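Local coordinates for protein D-xylonate dehydratase (Caulobacter crescentus, PDB 5OYN) that catalyses the dehydration of D-xylonate to 2-dehydro-3-deoxy-D-arabinonate in D-xylose breakdown, and dehydrates D-gluconate with similar efficiency, using a [2Fe-2S] cluster and magnesium, at residues P239-E242 with R243-A247; G325-L328 with G329-H333; G369-T372 with S373-V377. One frame throughout, in Å; residues are numbered along the deposited sequence.

Interaction 1: P239-E242 with R243-A247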
ATOM      1  N   PRO A 239     -14.821  -9.804   3.792  1.00 38.55           N
ATOM      2  CA  PRO A 239     -14.580  -8.658   4.680  1.00 41.96           C
ATOM      3  C   PRO A 239     -14.642  -8.930   6.176  1.00 46.05           C
ATOM      4  O   PRO A 239     -14.417  -7.983   6.935  1.00 51.11           O
ATOM      5  CB  PRO A 239     -15.679  -7.654   4.280  1.00 39.63           C
ATOM      6  CG  PRO A 239     -16.435  -8.287   3.136  1.00 45.43           C
ATOM      7  CD  PRO A 239     -16.154  -9.736   3.175  1.00 41.06           C
ATOM      8  N   TYR A 240     -14.920 -10.150   6.639  1.00 46.54           N
ATOM      9  CA  TYR A 240     -14.852 -10.428   8.075  1.00 46.36           C
ATOM     10  C   TYR A 240     -13.406 -10.417   8.549  1.00 43.07           C
ATOM     11  O   TYR A 240     -12.484 -10.781   7.816  1.00 43.60           O
ATOM     12  CB  TYR A 240     -15.444 -11.799   8.418  1.00 45.92           C
ATOM     13  CG  TYR A 240     -16.945 -11.918   8.419  1.00 43.59           C
ATOM     14  CD1 TYR A 240     -17.737 -11.066   7.664  1.00 43.57           C
ATOM     15  CD2 TYR A 240     -17.569 -12.918   9.156  1.00 46.24           C
ATOM     16  CE1 TYR A 240     -19.110 -11.200   7.638  1.00 42.34           C
ATOM     17  CE2 TYR A 240     -18.942 -13.073   9.136  1.00 46.07           C
ATOM     18  CZ  TYR A 240     -19.715 -12.204   8.377  1.00 48.36           C
ATOM     19  OH  TYR A 240     -21.093 -12.346   8.356  1.00 47.05           O
ATOM     20  N   ARG A 241     -13.198 -10.029   9.802  1.00 47.07           N
ATOM     21  CA  ARG A 241     -11.814 -10.053  10.269  1.00 53.95           C
ATOM     22  C   ARG A 241     -11.339 -11.486  10.454  1.00 47.98           C
ATOM     23  O   ARG A 241     -10.133 -11.750  10.352  1.00 43.93           O
ATOM     24  CB  ARG A 241     -11.628  -9.232  11.556  1.00 47.79           C
ATOM     25  CG  ARG A 241     -12.553  -9.575  12.685  1.00 46.42           C
ATOM     26  CD  ARG A 241     -11.878 -10.394  13.782  1.00 45.11           C
ATOM     27  NE  ARG A 241     -12.848 -10.592  14.859  1.00 58.86           N
ATOM     28  CZ  ARG A 241     -13.359 -11.760  15.248  1.00 54.60           C
ATOM     29  NH1 ARG A 241     -12.972 -12.898  14.693  1.00 59.39           N
ATOM     30  NH2 ARG A 241     -14.256 -11.789  16.219  1.00 61.16           N
ATOM     31  N   GLU A 242     -12.272 -12.417  10.698  1.00 47.75           N
ATOM     32  CA  GLU A 242     -11.978 -13.847  10.708  1.00 45.61           C
ATOM     33  C   GLU A 242     -11.106 -14.217   9.514  1.00 45.26           C
ATOM     34  O   GLU A 242     -10.172 -15.009   9.648  1.00 47.15           O
ATOM     35  CB  GLU A 242     -13.258 -14.671  10.662  1.00 50.69           C
ATOM     36  CG  GLU A 242     -13.795 -15.142  11.988  1.00 56.91           C
ATOM     37  CD  GLU A 242     -15.120 -15.897  11.826  1.00 63.74           C
ATOM     38  OE1 GLU A 242     -16.191 -15.271  11.995  1.00 66.62           O
ATOM     39  OE2 GLU A 242     -15.092 -17.118  11.525  1.00 69.13           O
ATOM     40  N   ARG A 243     -11.394 -13.633   8.348  1.00 46.56           N
ATOM     41  CA  ARG A 243     -10.626 -13.948   7.150  1.00 41.51           C
ATOM     42  C   ARG A 243      -9.173 -13.521   7.294  1.00 46.00           C
ATOM     43  O   ARG A 243      -8.262 -14.242   6.876  1.00 46.73           O
ATOM     44  CB  ARG A 243     -11.253 -13.274   5.939  1.00 37.47           C
ATOM     45  CG  ARG A 243     -10.365 -13.278   4.739  1.00 40.30           C
ATOM     46  CD  ARG A 243     -10.076 -14.686   4.249  1.00 44.71           C
ATOM     47  NE  ARG A 243     -11.291 -15.405   3.880  1.00 44.62           N
ATOM     48  CZ  ARG A 243     -11.400 -16.731   3.859  1.00 48.20           C
ATOM     49  NH1 ARG A 243     -10.361 -17.492   4.170  1.00 46.97           N
ATOM     50  NH2 ARG A 243     -12.547 -17.299   3.505  1.00 50.06           N
ATOM     51  N   GLY A 244      -8.931 -12.346   7.873  1.00 47.93           N
ATOM     52  CA  GLY A 244      -7.562 -11.904   8.044  1.00 41.07           C
ATOM     53  C   GLY A 244      -6.847 -12.666   9.134  1.00 46.37           C
ATOM     54  O   GLY A 244      -5.636 -12.897   9.046  1.00 50.76           O
ATOM     55  N   GLN A 245      -7.577 -13.066  10.176  1.00 43.25           N
ATOM     56  CA  GLN A 245      -7.012 -13.992  11.148  1.00 44.10           C
ATOM     57  C   GLN A 245      -6.659 -15.319  10.492  1.00 48.80           C
ATOM     58  O   GLN A 245      -5.574 -15.872  10.711  1.00 51.18           O
ATOM     59  CB  GLN A 245      -7.990 -14.191  12.286  1.00 39.79           C
ATOM     60  CG  GLN A 245      -8.006 -13.005  13.182  1.00 49.32           C
ATOM     61  CD  GLN A 245      -9.172 -13.008  14.104  1.00 49.97           C
ATOM     62  OE1 GLN A 245     -10.153 -13.704  13.865  1.00 52.40           O
ATOM     63  NE2 GLN A 245      -9.080 -12.230  15.179  1.00 51.98           N
ATOM     64  N   MET A 246      -7.563 -15.844   9.673  1.00 45.65           N
ATOM     65  CA  MET A 246      -7.272 -17.088   8.984  1.00 47.58           C
ATOM     66  C   MET A 246      -6.061 -16.923   8.082  1.00 46.86           C
ATOM     67  O   MET A 246      -5.240 -17.840   7.950  1.00 48.85           O
ATOM     68  CB  MET A 246      -8.493 -17.540   8.186  1.00 46.50           C
ATOM     69  CG  MET A 246      -8.213 -18.679   7.238  1.00 48.02           C
ATOM     70  SD  MET A 246      -8.035 -20.231   8.150  1.00 56.82           S
ATOM     71  CE  MET A 246      -9.584 -20.327   9.043  1.00 48.63           C
ATOM     72  N   ALA A 247      -5.919 -15.754   7.462  1.00 46.92           N
ATOM     73  CA  ALA A 247      -4.779 -15.544   6.578  1.00 49.12           C
ATOM     74  C   ALA A 247      -3.477 -15.593   7.364  1.00 48.59           C
ATOM     75  O   ALA A 247      -2.479 -16.143   6.891  1.00 49.69           O
ATOM     76  CB  ALA A 247      -4.924 -14.216   5.835  1.00 43.96           C
TER
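Arg241 and Gln245, four residues apart near the N-terminal end of the helix that runs on to 259, meet on one flank of a single turn. The tight part is the backbone. Gln245 N donates to Arg241 O at 2.9 Å, one residue on Met246 N reaches Glu242 O at 2.7 Å, and Arg243 N comes to Tyr240 O at 3.1 Å. The side-chain part is looser. With Arg241 CG set between the backbone N and the carbonyl carbon (chi1 53°) and the chain bent at chi2, Arg241 NH1 gives only a weak, bent bond to Gln245 OE1 (3.0 Å, 132°), guanidinium and amide planes lying 45° apart, while Arg241 CD is 3.6 Å from Gln245 NE2. On the partly exposed side, the extended Glu242 chain brings its carboxylate against His333. Gln245 NE2 bonds Ile45 O of the third subunit; Arg241 NE and NH2 bond Ala204 O and Ala201 O of the second. Losing the amide of Gln245 to an alanine is likely to leave Ile45 O of the third subunit without its donor and Arg241 NH1 without this acceptor. Arg241 and Gln245 thus turn their polar ends to two other subunits of the tetramer, while Arg243 bonds Cys233 O and Ile236 O of its own chain.

Interaction 2: G325-L328 with G329-H333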
ATOM      1  N   GLY A 325     -31.101 -23.453  -2.728  1.00 55.53           N
ATOM      2  CA  GLY A 325     -31.903 -23.110  -1.567  1.00 51.76           C
ATOM      3  C   GLY A 325     -32.081 -21.608  -1.431  1.00 55.03           C
ATOM      4  O   GLY A 325     -32.234 -20.878  -2.418  1.00 54.07           O
ATOM      5  N   LYS A 326     -32.019 -21.147  -0.180  1.00 51.10           N
ATOM      6  CA  LYS A 326     -32.528 -19.843   0.237  1.00 52.09           C
ATOM      7  C   LYS A 326     -31.462 -18.809   0.589  1.00 53.14           C
ATOM      8  O   LYS A 326     -31.530 -17.676   0.106  1.00 55.78           O
ATOM      9  CB  LYS A 326     -33.457 -20.057   1.434  1.00 49.91           C
ATOM     10  CG  LYS A 326     -34.018 -18.808   2.033  1.00 54.49           C
ATOM     11  CD  LYS A 326     -34.820 -19.157   3.273  1.00 56.11           C
ATOM     12  CE  LYS A 326     -35.741 -18.025   3.678  1.00 49.07           C
ATOM     13  NZ  LYS A 326     -35.408 -17.614   5.058  1.00 59.61           N
ATOM     14  N   TYR A 327     -30.484 -19.142   1.430  1.00 49.69           N
ATOM     15  CA  TYR A 327     -29.584 -18.138   1.989  1.00 49.12           C
ATOM     16  C   TYR A 327     -28.311 -17.984   1.152  1.00 48.02           C
ATOM     17  O   TYR A 327     -28.187 -18.517   0.050  1.00 56.95           O
ATOM     18  CB  TYR A 327     -29.261 -18.476   3.441  1.00 43.45           C
ATOM     19  CG  TYR A 327     -30.501 -18.531   4.301  1.00 55.35           C
ATOM     20  CD1 TYR A 327     -31.140 -17.369   4.716  1.00 50.09           C
ATOM     21  CD2 TYR A 327     -31.056 -19.754   4.677  1.00 54.97           C
ATOM     22  CE1 TYR A 327     -32.292 -17.422   5.503  1.00 52.98           C
ATOM     23  CE2 TYR A 327     -32.204 -19.817   5.464  1.00 52.71           C
ATOM     24  CZ  TYR A 327     -32.815 -18.650   5.870  1.00 57.09           C
ATOM     25  OH  TYR A 327     -33.952 -18.716   6.644  1.00 68.97           O
ATOM     26  N   LEU A 328     -27.356 -17.215   1.668  1.00 53.97           N
ATOM     27  CA  LEU A 328     -26.129 -16.902   0.951  1.00 46.79           C
ATOM     28  C   LEU A 328     -24.925 -17.179   1.842  1.00 46.01           C
ATOM     29  O   LEU A 328     -25.077 -17.719   2.943  1.00 44.95           O
ATOM     30  CB  LEU A 328     -26.148 -15.451   0.486  1.00 47.98           C
ATOM     31  CG  LEU A 328     -27.309 -15.008  -0.413  1.00 51.83           C
ATOM     32  CD1 LEU A 328     -27.126 -13.563  -0.833  1.00 55.22           C
ATOM     33  CD2 LEU A 328     -27.417 -15.864  -1.635  1.00 48.30           C
ATOM     34  N   GLY A 329     -23.730 -16.795   1.380  1.00 46.57           N
ATOM     35  CA  GLY A 329     -22.496 -17.214   2.040  1.00 49.65           C
ATOM     36  C   GLY A 329     -22.381 -16.811   3.502  1.00 47.06           C
ATOM     37  O   GLY A 329     -21.775 -17.530   4.302  1.00 46.32           O
ATOM     38  N   GLU A 330     -22.957 -15.673   3.878  1.00 42.47           N
ATOM     39  CA  GLU A 330     -22.865 -15.245   5.267  1.00 47.05           C
ATOM     40  C   GLU A 330     -23.561 -16.227   6.192  1.00 46.58           C
ATOM     41  O   GLU A 330     -22.990 -16.656   7.199  1.00 51.02           O
ATOM     42  CB  GLU A 330     -23.460 -13.854   5.433  1.00 49.07           C
ATOM     43  CG  GLU A 330     -22.574 -12.727   4.918  1.00 48.16           C
ATOM     44  CD  GLU A 330     -22.930 -11.410   5.556  1.00 47.87           C
ATOM     45  OE1 GLU A 330     -22.531 -11.232   6.723  1.00 53.18           O
ATOM     46  OE2 GLU A 330     -23.622 -10.575   4.915  1.00 44.35           O
ATOM     47  N   ARG A 331     -24.809 -16.586   5.883  1.00 49.75           N
ATOM     48  CA  ARG A 331     -25.524 -17.526   6.743  1.00 52.54           C
ATOM     49  C   ARG A 331     -24.834 -18.891   6.755  1.00 48.95           C
ATOM     50  O   ARG A 331     -24.741 -19.546   7.809  1.00 41.80           O
ATOM     51  CB  ARG A 331     -26.977 -17.646   6.295  1.00 47.77           C
ATOM     52  CG  ARG A 331     -27.842 -16.435   6.633  1.00 51.40           C
ATOM     53  CD  ARG A 331     -27.980 -16.213   8.137  1.00 48.45           C
ATOM     54  NE  ARG A 331     -28.608 -17.315   8.876  1.00 53.50           N
ATOM     55  CZ  ARG A 331     -29.926 -17.491   9.027  1.00 55.14           C
ATOM     56  NH1 ARG A 331     -30.790 -16.657   8.467  1.00 53.99           N
ATOM     57  NH2 ARG A 331     -30.387 -18.510   9.743  1.00 52.44           N
ATOM     58  N   PHE A 332     -24.311 -19.317   5.601  1.00 42.07           N
ATOM     59  CA  PHE A 332     -23.633 -20.598   5.536  1.00 40.11           C
ATOM     60  C   PHE A 332     -22.456 -20.635   6.503  1.00 46.88           C
ATOM     61  O   PHE A 332     -22.323 -21.569   7.307  1.00 46.44           O
ATOM     62  CB  PHE A 332     -23.186 -20.880   4.100  1.00 43.23           C
ATOM     63  CG  PHE A 332     -22.418 -22.171   3.952  1.00 48.41           C
ATOM     64  CD1 PHE A 332     -22.915 -23.360   4.486  1.00 45.20           C
ATOM     65  CD2 PHE A 332     -21.192 -22.194   3.293  1.00 44.02           C
ATOM     66  CE1 PHE A 332     -22.214 -24.536   4.364  1.00 46.89           C
ATOM     67  CE2 PHE A 332     -20.483 -23.370   3.168  1.00 41.57           C
ATOM     68  CZ  PHE A 332     -20.990 -24.541   3.706  1.00 49.37           C
ATOM     69  N   HIS A 333     -21.611 -19.603   6.471  1.00 46.12           N
ATOM     70  CA  HIS A 333     -20.415 -19.621   7.306  1.00 44.27           C
ATOM     71  C   HIS A 333     -20.762 -19.474   8.788  1.00 44.37           C
ATOM     72  O   HIS A 333     -20.109 -20.076   9.649  1.00 50.72           O
ATOM     73  CB  HIS A 333     -19.436 -18.527   6.863  1.00 48.36           C
ATOM     74  CG  HIS A 333     -18.351 -18.277   7.860  1.00 49.37           C
ATOM     75  ND1 HIS A 333     -18.429 -17.280   8.808  1.00 44.35           N
ATOM     76  CD2 HIS A 333     -17.199 -18.945   8.109  1.00 45.48           C
ATOM     77  CE1 HIS A 333     -17.360 -17.326   9.583  1.00 45.11           C
ATOM     78  NE2 HIS A 333     -16.599 -18.327   9.180  1.00 49.15           N
TER
HETATM   79  O   HOH W   1     -34.178 -16.791   8.130  1.00 62.61           O
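Leu328 is the N-cap of helix 329-335, and Tyr327, just before it, packs back on Arg331 in the first turn through a cation-pi contact. The cap itself contributes backbone: Phe332 N donates to Leu328 O at 3.2 Å, while the leucine side chain packs on Asp165. The side chain of Leu328 is about 9 Å from that of Cys210, a ligand of the [2Fe-2S] cluster.

Arg331 CZ sits 4.5 Å from the centroid of the Tyr327 ring and 17° off the ring normal, displaced toward the rim. The guanidinium is not laid flat on the ring, since the two planes are 46° apart, and Arg331 NH1 makes the closest approach, 3.4 Å from Tyr327 CE1. The aliphatic root of the arginine packs as well, with Arg331 CB 3.7 Å from Tyr327 CB. Bends at chi2 (-64°) and chi3 fold the chain so that its charged end lies over the ring. The aliphatic CD of Lys326 lies over the opposite face, toward its rim.

Beyond the ring, Arg331 NH2 forms salt bridges to Asp374 OD2 and Glu376 OE1, two acids of the loop after helix 363-367, and Val377 of the same loop packs on the arginine. With the pi face on one side and two carboxylates at NH2, the arginine's positive charge is probably well compensated, despite the neighbouring lysine, and its guanidinium is likely to be held against rotation.

Interaction 3: G369-T372 with S373-V377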
ATOM      1  N   GLY A 369     -16.453 -31.568  16.928  1.00 61.42           N
ATOM      2  CA  GLY A 369     -17.037 -30.344  17.421  1.00 53.60           C
ATOM      3  C   GLY A 369     -17.742 -29.523  16.372  1.00 54.82           C
ATOM      4  O   GLY A 369     -18.429 -28.558  16.725  1.00 62.04           O
ATOM      5  N   ARG A 370     -17.640 -29.899  15.100  1.00 54.67           N
ATOM      6  CA  ARG A 370     -18.113 -29.064  14.005  1.00 57.12           C
ATOM      7  C   ARG A 370     -19.588 -29.262  13.670  1.00 55.53           C
ATOM      8  O   ARG A 370     -20.004 -28.916  12.559  1.00 56.06           O
ATOM      9  CB  ARG A 370     -17.274 -29.315  12.748  1.00 60.34           C
ATOM     10  CG  ARG A 370     -15.830 -28.800  12.823  1.00 59.09           C
ATOM     11  CD  ARG A 370     -15.698 -27.577  13.693  1.00 50.89           C
ATOM     12  NE  ARG A 370     -14.316 -27.105  13.701  1.00 65.20           N
ATOM     13  CZ  ARG A 370     -13.913 -25.924  13.227  1.00 57.05           C
ATOM     14  NH1 ARG A 370     -14.786 -25.074  12.696  1.00 53.45           N
ATOM     15  NH2 ARG A 370     -12.628 -25.604  13.271  1.00 47.55           N
ATOM     16  N   GLU A 371     -20.397 -29.805  14.573  1.00 59.48           N
ATOM     17  CA  GLU A 371     -21.820 -29.850  14.260  1.00 62.13           C
ATOM     18  C   GLU A 371     -22.345 -28.429  14.091  1.00 57.23           C
ATOM     19  O   GLU A 371     -21.966 -27.516  14.832  1.00 60.59           O
ATOM     20  CB  GLU A 371     -22.628 -30.586  15.336  1.00 56.64           C
ATOM     21  CG  GLU A 371     -24.059 -30.896  14.854  1.00 56.76           C
ATOM     22  CD  GLU A 371     -25.008 -31.394  15.948  1.00 63.11           C
ATOM     23  OE1 GLU A 371     -24.529 -31.837  17.029  1.00 58.64           O
ATOM     24  OE2 GLU A 371     -26.247 -31.325  15.714  1.00 59.60           O
ATOM     25  N   THR A 372     -23.210 -28.244  13.101  1.00 54.02           N
ATOM     26  CA  THR A 372     -23.712 -26.918  12.782  1.00 53.86           C
ATOM     27  C   THR A 372     -24.439 -26.298  13.962  1.00 53.56           C
ATOM     28  O   THR A 372     -24.860 -26.975  14.905  1.00 58.19           O
ATOM     29  CB  THR A 372     -24.677 -26.962  11.608  1.00 54.24           C
ATOM     30  OG1 THR A 372     -25.344 -25.697  11.517  1.00 56.15           O
ATOM     31  CG2 THR A 372     -25.704 -28.049  11.839  1.00 52.37           C
ATOM     32  N   SER A 373     -24.605 -24.984  13.873  1.00 57.79           N
ATOM     33  CA  SER A 373     -25.293 -24.194  14.880  1.00 54.02           C
ATOM     34  C   SER A 373     -26.575 -23.576  14.355  1.00 56.54           C
ATOM     35  O   SER A 373     -27.304 -22.949  15.130  1.00 61.74           O
ATOM     36  CB  SER A 373     -24.375 -23.084  15.399  1.00 51.26           C
ATOM     37  OG  SER A 373     -23.570 -22.547  14.353  1.00 61.04           O
ATOM     38  N   ASP A 374     -26.875 -23.731  13.065  1.00 57.25           N
ATOM     39  CA  ASP A 374     -28.078 -23.156  12.461  1.00 59.73           C
ATOM     40  C   ASP A 374     -28.762 -24.235  11.624  1.00 57.70           C
ATOM     41  O   ASP A 374     -28.439 -24.429  10.447  1.00 58.67           O
ATOM     42  CB  ASP A 374     -27.728 -21.935  11.629  1.00 58.29           C
ATOM     43  CG  ASP A 374     -28.901 -20.997  11.452  1.00 66.21           C
ATOM     44  OD1 ASP A 374     -30.056 -21.473  11.533  1.00 64.73           O
ATOM     45  OD2 ASP A 374     -28.665 -19.778  11.237  1.00 71.76           O
ATOM     46  N   ARG A 375     -29.732 -24.931  12.219  1.00 56.95           N
ATOM     47  CA  ARG A 375     -30.402 -25.967  11.442  1.00 52.79           C
ATOM     48  C   ARG A 375     -31.349 -25.393  10.392  1.00 55.12           C
ATOM     49  O   ARG A 375     -31.922 -26.171   9.617  1.00 62.48           O
ATOM     50  CB  ARG A 375     -31.137 -26.927  12.378  1.00 42.70           C
ATOM     51  CG  ARG A 375     -30.222 -27.893  13.150  1.00 39.55           C
ATOM     52  CD  ARG A 375     -29.654 -29.013  12.259  1.00 46.66           C
ATOM     53  NE  ARG A 375     -28.700 -29.875  12.969  1.00 46.79           N
ATOM     54  CZ  ARG A 375     -27.800 -30.660  12.367  1.00 50.11           C
ATOM     55  NH1 ARG A 375     -27.714 -30.703  11.039  1.00 44.50           N
ATOM     56  NH2 ARG A 375     -26.973 -31.398  13.095  1.00 48.29           N
ATOM     57  N   GLU A 376     -31.520 -24.065  10.338  1.00 54.33           N
ATOM     58  CA  GLU A 376     -32.242 -23.417   9.241  1.00 57.33           C
ATOM     59  C   GLU A 376     -31.419 -23.414   7.960  1.00 55.92           C
ATOM     60  O   GLU A 376     -31.968 -23.227   6.863  1.00 51.60           O
ATOM     61  CB  GLU A 376     -32.592 -21.966   9.615  1.00 60.88           C
ATOM     62  CG  GLU A 376     -34.077 -21.659   9.928  1.00 71.94           C
ATOM     63  CD  GLU A 376     -34.304 -20.265  10.601  1.00 86.37           C
ATOM     64  OE1 GLU A 376     -33.445 -19.348  10.475  1.00 77.29           O
ATOM     65  OE2 GLU A 376     -35.356 -20.088  11.267  1.00 82.88           O
ATOM     66  N   VAL A 377     -30.113 -23.629   8.081  1.00 47.87           N
ATOM     67  CA  VAL A 377     -29.159 -23.378   7.013  1.00 52.57           C
ATOM     68  C   VAL A 377     -28.455 -24.658   6.602  1.00 51.96           C
ATOM     69  O   VAL A 377     -28.307 -24.947   5.409  1.00 51.28           O
ATOM     70  CB  VAL A 377     -28.124 -22.297   7.430  1.00 51.70           C
ATOM     71  CG1 VAL A 377     -27.195 -21.950   6.278  1.00 38.59           C
ATOM     72  CG2 VAL A 377     -28.831 -21.081   7.966  1.00 50.10           C
TER
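Thr372 and Asp374 close an ST turn, which an Asx turn at Asp374 follows, in the loop between helix 363-367 and strand 392-393. Among the hydrogen bonds, Asp374 N donates to Thr372 OG1 at 2.9 Å and 164°. The threonine hydroxyl stands anti to its own N (chi1 168°), which carries it along the chain toward that N-H; it is also bonded to Ala335 O, so this buried oxygen has two partners. In the second turn Glu376 N meets Asp374 OD1 at 3.2 Å, while Asp374 OD2 is salt-bridged to Arg331 and also bonded by Asn170 of the second subunit.

Charge pairing lies on the more exposed side. Arg375 NH2 makes a salt bridge to Glu371 OE2 at 2.7 Å, with the oxygen close to the guanidinium plane and met on the anti side of the carboxylate. The two side chains cross at about a right angle, and Arg375 NH1 has a second acid, Glu344, on helix 337-347. The guanidinium is thus gripped at both terminal nitrogens.

Van der Waals packing completes the contact: the methyl carbon Thr372 CG2 sits over the centre of one guanidinium face, 3.4 Å from Arg375 CZ.

How the interactions relate
From the N terminus, the three contacts come in series, and none nests within or crosses another, because each closes only a local turn. Interaction 1 forms the start of helix 241-259, interaction 2 the cap and first turn of helix 329-335, and interaction 3 turns in the loop before strand 392-393. They are joined in space through interaction 2: Glu330 reaches back to Tyr240 of interaction 1 in a probable hydrogen bond, and His333 packs on Glu242, while Arg331 holds the acids of interaction 3. Interactions 1 and 3 do not touch, their nearest atoms being about 7 Å apart. Helix 329-335 therefore bridges the earlier helix and the later loop.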